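PDB 5KCI: uncharacterized protein YPL067C, which is of unknown function but is a cytoplasmic yeast protein of the DUF3605 family, possibly connected with a histidine triad and amyloid toxicity. Local coordinates for residues G16-W19 / E20-K23; T41-Y44 / H45-K48; M56-Y59 / V60-L64; L171-R175 / E176-A180. One frame throughout, in Å; residues are numbered along the deposited sequence.

Contact 1. Residues G16-W19 / E20-K23; sequences GWKW and EQIK
W17 and I22 make the tight side of this helix start: W17 CB rests on I22 CG1 at 3.6 Å, with L34 and F98 packed round the same flank. The indole of W17 turns its edge to the amide of Q21, the two planes being 76° apart, and its NE1 donates to R33 O. Q21 runs beside K18, and its extended chain brings OE1 back to K18 N (3.1 Å); the bond is nearly straight at 170° and uses a lone pair in the carbonyl plane. K18 O in turn accepts from I22 N at 2.8 Å, an i, i+4 helical bond. W19 is buried, stacked on F172, and its NE1 is taken by G147 O. The loose side belongs to K23 and E20, both poorly ordered. K23 CG lies over one face of W19, 4.2 Å from the centroid of the five-membered ring, and the lysine chain then bends at chi3 (97°) toward the rim of the indole. W17 before the N-cap K18 and I22 in the first turn form a hydrophobic staple, and the Q21-to-K18 bond is one half of a capping box: together an N-terminal capping motif of helix 19-28.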
loop_
_atom_site.group_PDB
_atom_site.type_symbol
_atom_site.label_atom_id
_atom_site.label_comp_id
_atom_site.label_asym_id
_atom_site.label_seq_id
_atom_site.Cartn_x
_atom_site.Cartn_y
_atom_site.Cartn_z
ATOM N N GLY A 16 -3.374 17.565 -8.671
ATOM C CA GLY A 16 -3.630 16.411 -7.819
ATOM C C GLY A 16 -4.267 16.740 -6.478
ATOM O O GLY A 16 -4.249 17.871 -6.017
ATOM N N TRP A 17 -4.839 15.720 -5.854
ATOM C CA TRP A 17 -5.490 15.872 -4.561
ATOM C C TRP A 17 -4.509 16.376 -3.506
ATOM O O TRP A 17 -3.390 15.869 -3.380
ATOM C CB TRP A 17 -6.060 14.535 -4.102
ATOM C CG TRP A 17 -7.292 14.040 -4.861
ATOM C CD1 TRP A 17 -7.387 12.902 -5.623
ATOM C CD2 TRP A 17 -8.588 14.651 -4.897
ATOM N NE1 TRP A 17 -8.660 12.773 -6.129
ATOM C CE2 TRP A 17 -9.415 13.833 -5.701
ATOM C CE3 TRP A 17 -9.132 15.800 -4.322
ATOM C CZ2 TRP A 17 -10.747 14.143 -5.955
ATOM C CZ3 TRP A 17 -10.452 16.109 -4.581
ATOM C CH2 TRP A 17 -11.248 15.278 -5.385
ATOM N N LYS A 18 -4.954 17.358 -2.733
ATOM C CA LYS A 18 -4.188 17.840 -1.601
ATOM C C LYS A 18 -4.372 16.889 -0.429
ATOM O O LYS A 18 -5.358 16.133 -0.347
ATOM C CB LYS A 18 -4.623 19.244 -1.211
ATOM C CG LYS A 18 -4.407 20.289 -2.294
ATOM C CD LYS A 18 -2.932 20.559 -2.523
ATOM C CE LYS A 18 -2.703 21.779 -3.431
ATOM N NZ LYS A 18 -3.051 21.525 -4.868
ATOM N N TRP A 19 -3.403 16.927 0.484
ATOM C CA TRP A 19 -3.368 15.939 1.558
ATOM C C TRP A 19 -4.674 15.922 2.347
ATOM O O TRP A 19 -5.223 14.855 2.634
ATOM C CB TRP A 19 -2.187 16.225 2.488
ATOM C CG TRP A 19 -2.011 15.137 3.521
ATOM C CD1 TRP A 19 -2.217 15.235 4.860
ATOM C CD2 TRP A 19 -1.649 13.780 3.271
ATOM N NE1 TRP A 19 -2.003 14.012 5.460
ATOM C CE2 TRP A 19 -1.626 13.116 4.506
ATOM C CE3 TRP A 19 -1.312 13.065 2.121
ATOM C CZ2 TRP A 19 -1.302 11.780 4.620
ATOM C CZ3 TRP A 19 -0.993 11.743 2.244
ATOM C CH2 TRP A 19 -0.996 11.106 3.479
ATOM N N GLU A 20 -5.194 17.114 2.700
ATOM C CA GLU A 20 -6.435 17.172 3.469
ATOM C C GLU A 20 -7.605 16.576 2.682
ATOM O O GLU A 20 -8.497 15.936 3.256
ATOM C CB GLU A 20 -6.734 18.615 3.874
ATOM C CG GLU A 20 -7.061 18.783 5.352
ATOM C CD GLU A 20 -7.296 20.230 5.746
ATOM O OE1 GLU A 20 -6.855 21.133 5.004
ATOM O OE2 GLU A 20 -7.924 20.466 6.800
ATOM N N GLN A 21 -7.618 16.784 1.371
ATOM C CA GLN A 21 -8.638 16.168 0.534
ATOM C C GLN A 21 -8.498 14.651 0.519
ATOM O O GLN A 21 -9.503 13.932 0.589
ATOM C CB GLN A 21 -8.552 16.739 -0.876
ATOM C CG GLN A 21 -8.843 18.228 -0.913
ATOM C CD GLN A 21 -8.736 18.801 -2.314
ATOM O OE1 GLN A 21 -7.716 18.644 -2.985
ATOM N NE2 GLN A 21 -9.801 19.457 -2.768
ATOM N N ILE A 22 -7.265 14.153 0.387
ATOM C CA ILE A 22 -7.000 12.716 0.454
ATOM C C ILE A 22 -7.544 12.137 1.750
ATOM O O ILE A 22 -8.231 11.109 1.750
ATOM C CB ILE A 22 -5.492 12.444 0.295
ATOM C CG1 ILE A 22 -5.042 12.889 -1.094
ATOM C CG2 ILE A 22 -5.181 10.956 0.453
ATOM C CD1 ILE A 22 -3.541 12.918 -1.302
ATOM N N LYS A 23 -7.274 12.801 2.876
ATOM C CA LYS A 23 -7.762 12.284 4.147
ATOM C C LYS A 23 -9.289 12.278 4.181
ATOM O O LYS A 23 -9.901 11.312 4.665
ATOM C CB LYS A 23 -7.181 13.097 5.306
ATOM C CG LYS A 23 -5.683 12.876 5.503
ATOM C CD LYS A 23 -5.194 13.332 6.873
ATOM C CE LYS A 23 -5.091 12.179 7.871
ATOM N NZ LYS A 23 -4.200 11.071 7.415
#

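Contact 2. Residues T41-Y44 / H45-K48; sequences TDKY and HEHK
K48 lies alongside Y44, both side chains pointing the same way, so that CD of the lysine sits over one face of the phenol ring, 3.9 Å from its centroid and 23° off the normal. With its CG trans to the backbone N (chi1 -172°), Y44 sets the ring beside the turn that carries K48. R36 makes a cation-pi contact with the same tyrosine. Replacing Y44 with an alanine would probably leave K48 CD without a ring face to lie on and R36 without its aromatic partner. Y44 and K48 are an i, i+4 pair within helix 38-51, whose backbone is held by regular bonds such as H47 N to K43 O (3.0 Å). One step round the helix, K43 and E46 also run side by side and join in an i, i+3 salt bridge from NZ to OE1; its modelled length is unusually short and therefore doubtful in detail. E46 reaches the lysine with CG in the crowded position between backbone N and carbonyl carbon (chi1 78°), while K43 folds back through bends at chi2 and chi3. R50 makes a long, weak ion pair with E46 OE2.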
loop_
_atom_site.group_PDB
_atom_site.type_symbol
_atom_site.label_atom_id
_atom_site.label_comp_id
_atom_site.label_asym_id
_atom_site.label_seq_id
_atom_site.Cartn_x
_atom_site.Cartn_y
_atom_site.Cartn_z
ATOM N N THR A 41 -3.075 7.730 -16.515
ATOM C CA THR A 41 -4.083 6.796 -17.011
ATOM C C THR A 41 -3.683 6.237 -18.370
ATOM O O THR A 41 -3.938 5.062 -18.664
ATOM C CB THR A 41 -5.452 7.479 -17.087
ATOM O OG1 THR A 41 -5.852 7.910 -15.778
ATOM C CG2 THR A 41 -6.506 6.529 -17.630
ATOM N N ASP A 42 -3.042 7.061 -19.208
ATOM C CA ASP A 42 -2.543 6.578 -20.497
ATOM C C ASP A 42 -1.457 5.514 -20.313
ATOM O O ASP A 42 -1.490 4.447 -20.952
ATOM C CB ASP A 42 -2.008 7.755 -21.322
ATOM C CG ASP A 42 -3.118 8.605 -21.926
ATOM O OD1 ASP A 42 -4.229 8.074 -22.137
ATOM O OD2 ASP A 42 -2.875 9.805 -22.204
ATOM N N LYS A 43 -0.479 5.787 -19.441
ATOM C CA LYS A 43 0.605 4.825 -19.231
ATOM C C LYS A 43 0.072 3.531 -18.620
ATOM O O LYS A 43 0.342 2.422 -19.112
ATOM C CB LYS A 43 1.684 5.451 -18.339
ATOM C CG LYS A 43 2.108 6.863 -18.776
ATOM C CD LYS A 43 2.148 7.035 -20.308
ATOM C CE LYS A 43 3.112 6.078 -20.996
ATOM N NZ LYS A 43 2.861 6.005 -22.458
ATOM N N TYR A 44 -0.730 3.655 -17.569
ATOM C CA TYR A 44 -1.393 2.489 -17.013
ATOM C C TYR A 44 -2.129 1.704 -18.089
ATOM O O TYR A 44 -2.136 0.469 -18.063
ATOM C CB TYR A 44 -2.361 2.921 -15.931
ATOM C CG TYR A 44 -2.953 1.781 -15.157
ATOM C CD1 TYR A 44 -4.301 1.482 -15.254
ATOM C CD2 TYR A 44 -2.167 1.018 -14.302
ATOM C CE1 TYR A 44 -4.861 0.435 -14.512
ATOM C CE2 TYR A 44 -2.716 -0.033 -13.557
ATOM C CZ TYR A 44 -4.061 -0.307 -13.659
ATOM O OH TYR A 44 -4.606 -1.346 -12.934
ATOM N N HIS A 45 -2.755 2.401 -19.045
ATOM C CA HIS A 45 -3.458 1.703 -20.122
ATOM C C HIS A 45 -2.497 0.869 -20.969
ATOM O O HIS A 45 -2.826 -0.265 -21.358
ATOM C CB HIS A 45 -4.218 2.701 -20.998
ATOM C CG HIS A 45 -5.330 2.083 -21.792
ATOM N ND1 HIS A 45 -5.409 2.172 -23.165
ATOM C CD2 HIS A 45 -6.411 1.365 -21.401
ATOM C CE1 HIS A 45 -6.488 1.539 -23.587
ATOM N NE2 HIS A 45 -7.113 1.040 -22.536
ATOM N N GLU A 46 -1.303 1.406 -21.271
ATOM C CA GLU A 46 -0.343 0.630 -22.064
ATOM C C GLU A 46 0.216 -0.567 -21.285
ATOM O O GLU A 46 0.442 -1.639 -21.869
ATOM C CB GLU A 46 0.786 1.535 -22.567
ATOM C CG GLU A 46 1.853 1.882 -21.553
ATOM C CD GLU A 46 2.840 2.946 -22.035
ATOM O OE1 GLU A 46 2.558 3.614 -23.049
ATOM O OE2 GLU A 46 3.894 3.135 -21.378
ATOM N N HIS A 47 0.458 -0.409 -19.974
ATOM C CA HIS A 47 0.896 -1.538 -19.148
ATOM C C HIS A 47 -0.179 -2.609 -19.089
ATOM O O HIS A 47 0.120 -3.815 -19.059
ATOM C CB HIS A 47 1.239 -1.028 -17.746
ATOM C CG HIS A 47 1.347 -2.091 -16.682
ATOM N ND1 HIS A 47 2.489 -2.841 -16.501
ATOM C CD2 HIS A 47 0.506 -2.446 -15.682
ATOM C CE1 HIS A 47 2.333 -3.639 -15.464
ATOM N NE2 HIS A 47 1.142 -3.414 -14.937
ATOM N N LYS A 48 -1.446 -2.173 -19.072
ATOM C CA LYS A 48 -2.568 -3.086 -19.137
ATOM C C LYS A 48 -2.551 -3.866 -20.438
ATOM O O LYS A 48 -2.725 -5.086 -20.438
ATOM C CB LYS A 48 -3.873 -2.304 -18.977
ATOM C CG LYS A 48 -4.655 -2.618 -17.705
ATOM C CD LYS A 48 -3.798 -2.526 -16.448
ATOM C CE LYS A 48 -4.556 -3.013 -15.224
ATOM N NZ LYS A 48 -5.076 -4.398 -15.365
#

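Contact 3. Residues M56-Y59 / V60-L64; sequences MNQY and VLQKL
Q62 NE2 donates to Q58 OE1 at 2.7 Å in a bond that is almost straight (175°) and lies in the plane of both amide groups, although those planes are themselves turned 51° apart. Both glutamine chains bend at chi2, which brings the NE2 of Q62 to the OE1 of Q58 on the exposed side of the helix. Beneath them the backbone bond Q62 N to Q58 O, 2.9 Å, repeats the same i, i+4 spacing. Next round the surface, K63 CG sits over one face of the Y59 ring, 3.8 Å from its centroid, a CH-pi contact off centre toward the rim. K63 CD follows the ring as far as Y59 OH (3.7 Å), and a glycerol molecule lies near the lysine. The flank toward the protein is apolar: V60 packs on W108 and I164, L61 on I164, and L64 on W108. At the first turn N57 OD1 accepts from R163 N, tying the helix to a loop. Polar and aromatic i, i+4 pairs on one side and aliphatic side chains on the other make helix 56-64 a short amphipathic helix laid against the strands 87-91 and 102-109.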
loop_
_atom_site.group_PDB
_atom_site.type_symbol
_atom_site.label_atom_id
_atom_site.label_comp_id
_atom_site.label_asym_id
_atom_site.label_seq_id
_atom_site.Cartn_x
_atom_site.Cartn_y
_atom_site.Cartn_z
ATOM N N MET A 56 -2.530 -11.878 -13.147
ATOM C CA MET A 56 -1.648 -10.997 -12.369
ATOM C C MET A 56 -1.514 -11.422 -10.910
ATOM O O MET A 56 -0.505 -11.111 -10.273
ATOM C CB MET A 56 -2.155 -9.560 -12.449
ATOM C CG MET A 56 -1.926 -8.944 -13.835
ATOM S SD MET A 56 -0.158 -8.905 -14.285
ATOM C CE MET A 56 0.462 -7.840 -12.971
ATOM N N ASN A 57 -2.481 -12.160 -10.375
ATOM C CA ASN A 57 -2.280 -12.773 -9.064
ATOM C C ASN A 57 -1.073 -13.706 -9.071
ATOM O O ASN A 57 -0.189 -13.619 -8.207
ATOM C CB ASN A 57 -3.535 -13.525 -8.658
ATOM C CG ASN A 57 -4.737 -12.637 -8.652
ATOM O OD1 ASN A 57 -4.891 -11.807 -7.755
ATOM N ND2 ASN A 57 -5.612 -12.802 -9.651
ATOM N N GLN A 58 -0.992 -14.578 -10.063
ATOM C CA GLN A 58 0.132 -15.503 -10.113
ATOM C C GLN A 58 1.425 -14.752 -10.374
ATOM O O GLN A 58 2.484 -15.111 -9.842
ATOM C CB GLN A 58 -0.102 -16.562 -11.186
ATOM C CG GLN A 58 0.999 -17.613 -11.281
ATOM C CD GLN A 58 1.177 -18.398 -9.998
ATOM O OE1 GLN A 58 2.285 -18.810 -9.670
ATOM N NE2 GLN A 58 0.087 -18.647 -9.291
ATOM N N TYR A 59 1.355 -13.716 -11.205
ATOM C CA TYR A 59 2.550 -12.949 -11.525
ATOM C C TYR A 59 3.118 -12.334 -10.265
ATOM O O TYR A 59 4.294 -12.513 -9.951
ATOM C CB TYR A 59 2.223 -11.851 -12.527
ATOM C CG TYR A 59 3.448 -11.007 -12.874
ATOM C CD1 TYR A 59 4.372 -11.455 -13.801
ATOM C CD2 TYR A 59 3.674 -9.791 -12.256
ATOM C CE1 TYR A 59 5.496 -10.703 -14.122
ATOM C CE2 TYR A 59 4.791 -9.023 -12.575
ATOM C CZ TYR A 59 5.692 -9.489 -13.501
ATOM O OH TYR A 59 6.803 -8.741 -13.806
ATOM N N VAL A 60 2.262 -11.664 -9.495
ATOM C CA VAL A 60 2.721 -10.991 -8.285
ATOM C C VAL A 60 3.273 -12.005 -7.300
ATOM O O VAL A 60 4.358 -11.819 -6.735
ATOM C CB VAL A 60 1.582 -10.163 -7.673
ATOM C CG1 VAL A 60 2.002 -9.588 -6.338
ATOM C CG2 VAL A 60 1.202 -9.039 -8.639
ATOM N N LEU A 61 2.542 -13.107 -7.093
ATOM C CA LEU A 61 3.045 -14.153 -6.209
ATOM C C LEU A 61 4.445 -14.549 -6.613
ATOM O O LEU A 61 5.330 -14.690 -5.761
ATOM C CB LEU A 61 2.146 -15.392 -6.250
ATOM C CG LEU A 61 0.812 -15.270 -5.552
ATOM C CD1 LEU A 61 -0.063 -16.458 -5.971
ATOM C CD2 LEU A 61 0.977 -15.201 -4.031
ATOM N N GLN A 62 4.652 -14.743 -7.922
ATOM C CA GLN A 62 5.953 -15.159 -8.428
ATOM C C GLN A 62 7.010 -14.117 -8.106
ATOM O O GLN A 62 8.106 -14.456 -7.656
ATOM C CB GLN A 62 5.891 -15.382 -9.940
ATOM C CG GLN A 62 5.003 -16.550 -10.389
ATOM C CD GLN A 62 5.716 -17.884 -10.333
ATOM O OE1 GLN A 62 6.929 -17.957 -10.522
ATOM N NE2 GLN A 62 4.964 -18.952 -10.073
ATOM N N LYS A 63 6.703 -12.846 -8.372
ATOM C CA LYS A 63 7.676 -11.769 -8.173
ATOM C C LYS A 63 8.017 -11.574 -6.707
ATOM O O LYS A 63 9.152 -11.205 -6.384
ATOM C CB LYS A 63 7.146 -10.452 -8.732
ATOM C CG LYS A 63 6.938 -10.395 -10.239
ATOM C CD LYS A 63 8.165 -10.810 -11.047
ATOM C CE LYS A 63 9.355 -9.888 -10.838
ATOM N NZ LYS A 63 10.573 -10.449 -11.488
ATOM N N LEU A 64 7.053 -11.774 -5.812
ATOM C CA LEU A 64 7.296 -11.548 -4.397
ATOM C C LEU A 64 7.959 -12.745 -3.741
ATOM O O LEU A 64 8.379 -12.640 -2.586
ATOM C CB LEU A 64 5.986 -11.227 -3.677
ATOM C CG LEU A 64 5.354 -9.875 -4.012
ATOM C CD1 LEU A 64 4.074 -9.632 -3.251
ATOM C CD2 LEU A 64 6.323 -8.738 -3.729
#

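Contact 4. Residues L171-R175 / E176-A180; sequences LFFPR and ERYSA
P174 O accepts two backbone bonds, from R177 N (2.9 Å) well above its carbonyl plane and from Y178 N (2.9 Å) nearly along the C=O axis, so that P174-R177 form a type I beta turn directly overlapped by an alpha turn closed by Y178 N to P174 O. The reversal brings Y178 back onto F173. The two rings make a T-shaped pair, planes 87° apart and centroids 4.9 Å from each other, with the F173 edge pointing at the face of Y178 and its CD2 over the ring centre. F173 CB adds a contact to Y178 CD2 at 3.7 Å. F173 itself is buried against V183, V187 and L143, and Y178 also reaches V183. Without the phenol ring of Y178, as with an alanine here, the F173 edge would probably lose the face it points at, and the turn its contact with V183. P174 lies against the folded side chains of the turn: its CG meets R177 CD at 3.8 Å, while E176, bent at chi2 (-79°), lays its carboxylate beside P174 CB. R177 NH2 continues to S146 OG. A bound water, in the plane of the R175 guanidinium, accepts from NH1 (2.6 Å) and donates to F173 O and Y178 O, thereby bridging the two arms of the turn. A180 CB stands over one face of that guanidinium. With S179 as the N-cap of the helix that follows, this is a type I beta turn between strand 165-172 and the C-terminal helix 180-193.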
loop_
_atom_site.group_PDB
_atom_site.type_symbol
_atom_site.label_atom_id
_atom_site.label_comp_id
_atom_site.label_asym_id
_atom_site.label_seq_id
_atom_site.Cartn_x
_atom_site.Cartn_y
_atom_site.Cartn_z
ATOM N N LEU A 171 2.491 8.533 1.855
ATOM C CA LEU A 171 3.373 9.250 2.758
ATOM C C LEU A 171 3.485 10.665 2.240
ATOM O O LEU A 171 3.778 10.848 1.058
ATOM C CB LEU A 171 4.770 8.633 2.787
ATOM C CG LEU A 171 4.876 7.150 3.121
ATOM C CD1 LEU A 171 6.327 6.747 3.179
ATOM C CD2 LEU A 171 4.155 6.858 4.412
ATOM N N PHE A 172 3.252 11.662 3.099
ATOM C CA PHE A 172 3.306 13.050 2.648
ATOM C C PHE A 172 4.596 13.698 3.143
ATOM O O PHE A 172 4.841 13.775 4.357
ATOM C CB PHE A 172 2.083 13.836 3.121
ATOM C CG PHE A 172 1.981 15.261 2.549
ATOM C CD1 PHE A 172 2.453 15.577 1.280
ATOM C CD2 PHE A 172 1.344 16.253 3.279
ATOM C CE1 PHE A 172 2.330 16.862 0.778
ATOM C CE2 PHE A 172 1.205 17.539 2.764
ATOM C CZ PHE A 172 1.705 17.831 1.511
ATOM N N PHE A 173 5.385 14.201 2.189
ATOM C CA PHE A 173 6.611 14.950 2.443
ATOM C C PHE A 173 6.370 16.358 1.900
ATOM O O PHE A 173 6.632 16.617 0.726
ATOM C CB PHE A 173 7.813 14.303 1.754
ATOM C CG PHE A 173 8.111 12.897 2.195
ATOM C CD1 PHE A 173 7.547 11.823 1.544
ATOM C CD2 PHE A 173 8.994 12.648 3.212
ATOM C CE1 PHE A 173 7.860 10.553 1.910
ATOM C CE2 PHE A 173 9.307 11.385 3.585
ATOM C CZ PHE A 173 8.715 10.312 2.936
ATOM N N PRO A 174 5.850 17.288 2.702
ATOM C CA PRO A 174 5.588 18.641 2.178
ATOM C C PRO A 174 6.843 19.281 1.588
ATOM O O PRO A 174 7.955 19.076 2.066
ATOM C CB PRO A 174 5.090 19.413 3.405
ATOM C CG PRO A 174 4.593 18.329 4.362
ATOM C CD PRO A 174 5.552 17.183 4.131
ATOM N N ARG A 175 6.642 20.025 0.510
ATOM C CA ARG A 175 7.771 20.632 -0.201
ATOM C C ARG A 175 8.509 21.641 0.680
ATOM O O ARG A 175 9.708 21.887 0.484
ATOM C CB ARG A 175 7.258 21.269 -1.490
ATOM C CG ARG A 175 6.997 20.269 -2.617
ATOM C CD ARG A 175 8.291 19.753 -3.231
ATOM N NE ARG A 175 8.046 18.920 -4.409
ATOM C CZ ARG A 175 8.178 17.594 -4.457
ATOM N NH1 ARG A 175 8.577 16.895 -3.395
ATOM N NH2 ARG A 175 7.916 16.956 -5.589
ATOM N N GLU A 176 7.822 22.258 1.634
ATOM C CA GLU A 176 8.504 23.205 2.508
ATOM C C GLU A 176 9.276 22.505 3.620
ATOM O O GLU A 176 9.971 23.179 4.383
ATOM C CB GLU A 176 7.512 24.240 3.076
ATOM C CG GLU A 176 6.558 23.749 4.157
ATOM C CD GLU A 176 5.347 22.962 3.626
ATOM O OE1 GLU A 176 5.290 22.660 2.405
ATOM O OE2 GLU A 176 4.444 22.670 4.454
ATOM N N ARG A 177 9.212 21.176 3.687
ATOM C CA ARG A 177 9.891 20.403 4.718
ATOM C C ARG A 177 10.888 19.393 4.172
ATOM O O ARG A 177 11.884 19.098 4.853
ATOM C CB ARG A 177 8.855 19.675 5.589
ATOM C CG ARG A 177 8.092 20.676 6.415
ATOM C CD ARG A 177 6.769 20.176 6.882
ATOM N NE ARG A 177 6.924 19.152 7.911
ATOM C CZ ARG A 177 5.913 18.679 8.635
ATOM N NH1 ARG A 177 4.667 19.100 8.409
ATOM N NH2 ARG A 177 6.145 17.762 9.570
ATOM N N TYR A 178 10.706 18.933 2.936
ATOM C CA TYR A 178 11.604 17.978 2.300
ATOM C C TYR A 178 11.850 18.409 0.863
ATOM O O TYR A 178 10.893 18.689 0.136
ATOM C CB TYR A 178 10.985 16.567 2.306
ATOM C CG TYR A 178 10.769 15.942 3.665
ATOM C CD1 TYR A 178 11.701 15.060 4.198
ATOM C CD2 TYR A 178 9.605 16.192 4.391
ATOM C CE1 TYR A 178 11.495 14.450 5.446
ATOM C CE2 TYR A 178 9.385 15.601 5.637
ATOM C CZ TYR A 178 10.337 14.727 6.161
ATOM O OH TYR A 178 10.141 14.131 7.389
ATOM N N SER A 179 13.124 18.488 0.455
ATOM C CA SER A 179 13.442 18.604 -0.959
ATOM C C SER A 179 13.065 17.321 -1.684
ATOM O O SER A 179 13.030 16.239 -1.096
ATOM C CB SER A 179 14.934 18.839 -1.166
ATOM O OG SER A 179 15.639 17.655 -0.816
ATOM N N ALA A 180 12.797 17.439 -2.986
ATOM C CA ALA A 180 12.505 16.236 -3.758
ATOM C C ALA A 180 13.615 15.205 -3.586
ATOM O O ALA A 180 13.352 14.003 -3.481
ATOM C CB ALA A 180 12.310 16.590 -5.232
HETATM O O HOH W 1 8.624 17.328 -0.846
#

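From the N terminus the four contacts come strictly in series; each is made within one unbroken run of chain, so none nests or crosses. Contact 1 opens helix 19-28, contact 2 lies within helix 38-51 and contact 3 forms helix 56-64. Contacts 2 and 3 sit on successive helices, about 5 Å apart at their nearest atoms, whereas contacts 1 and 3 lie on opposite sides of the chain's centre. Contact 4 closes the turn from strand 165-172 of the four-stranded antiparallel sheet into helix 180-193. It also meets contact 1, W19 against F172, which joins the first helix to the end of that strand.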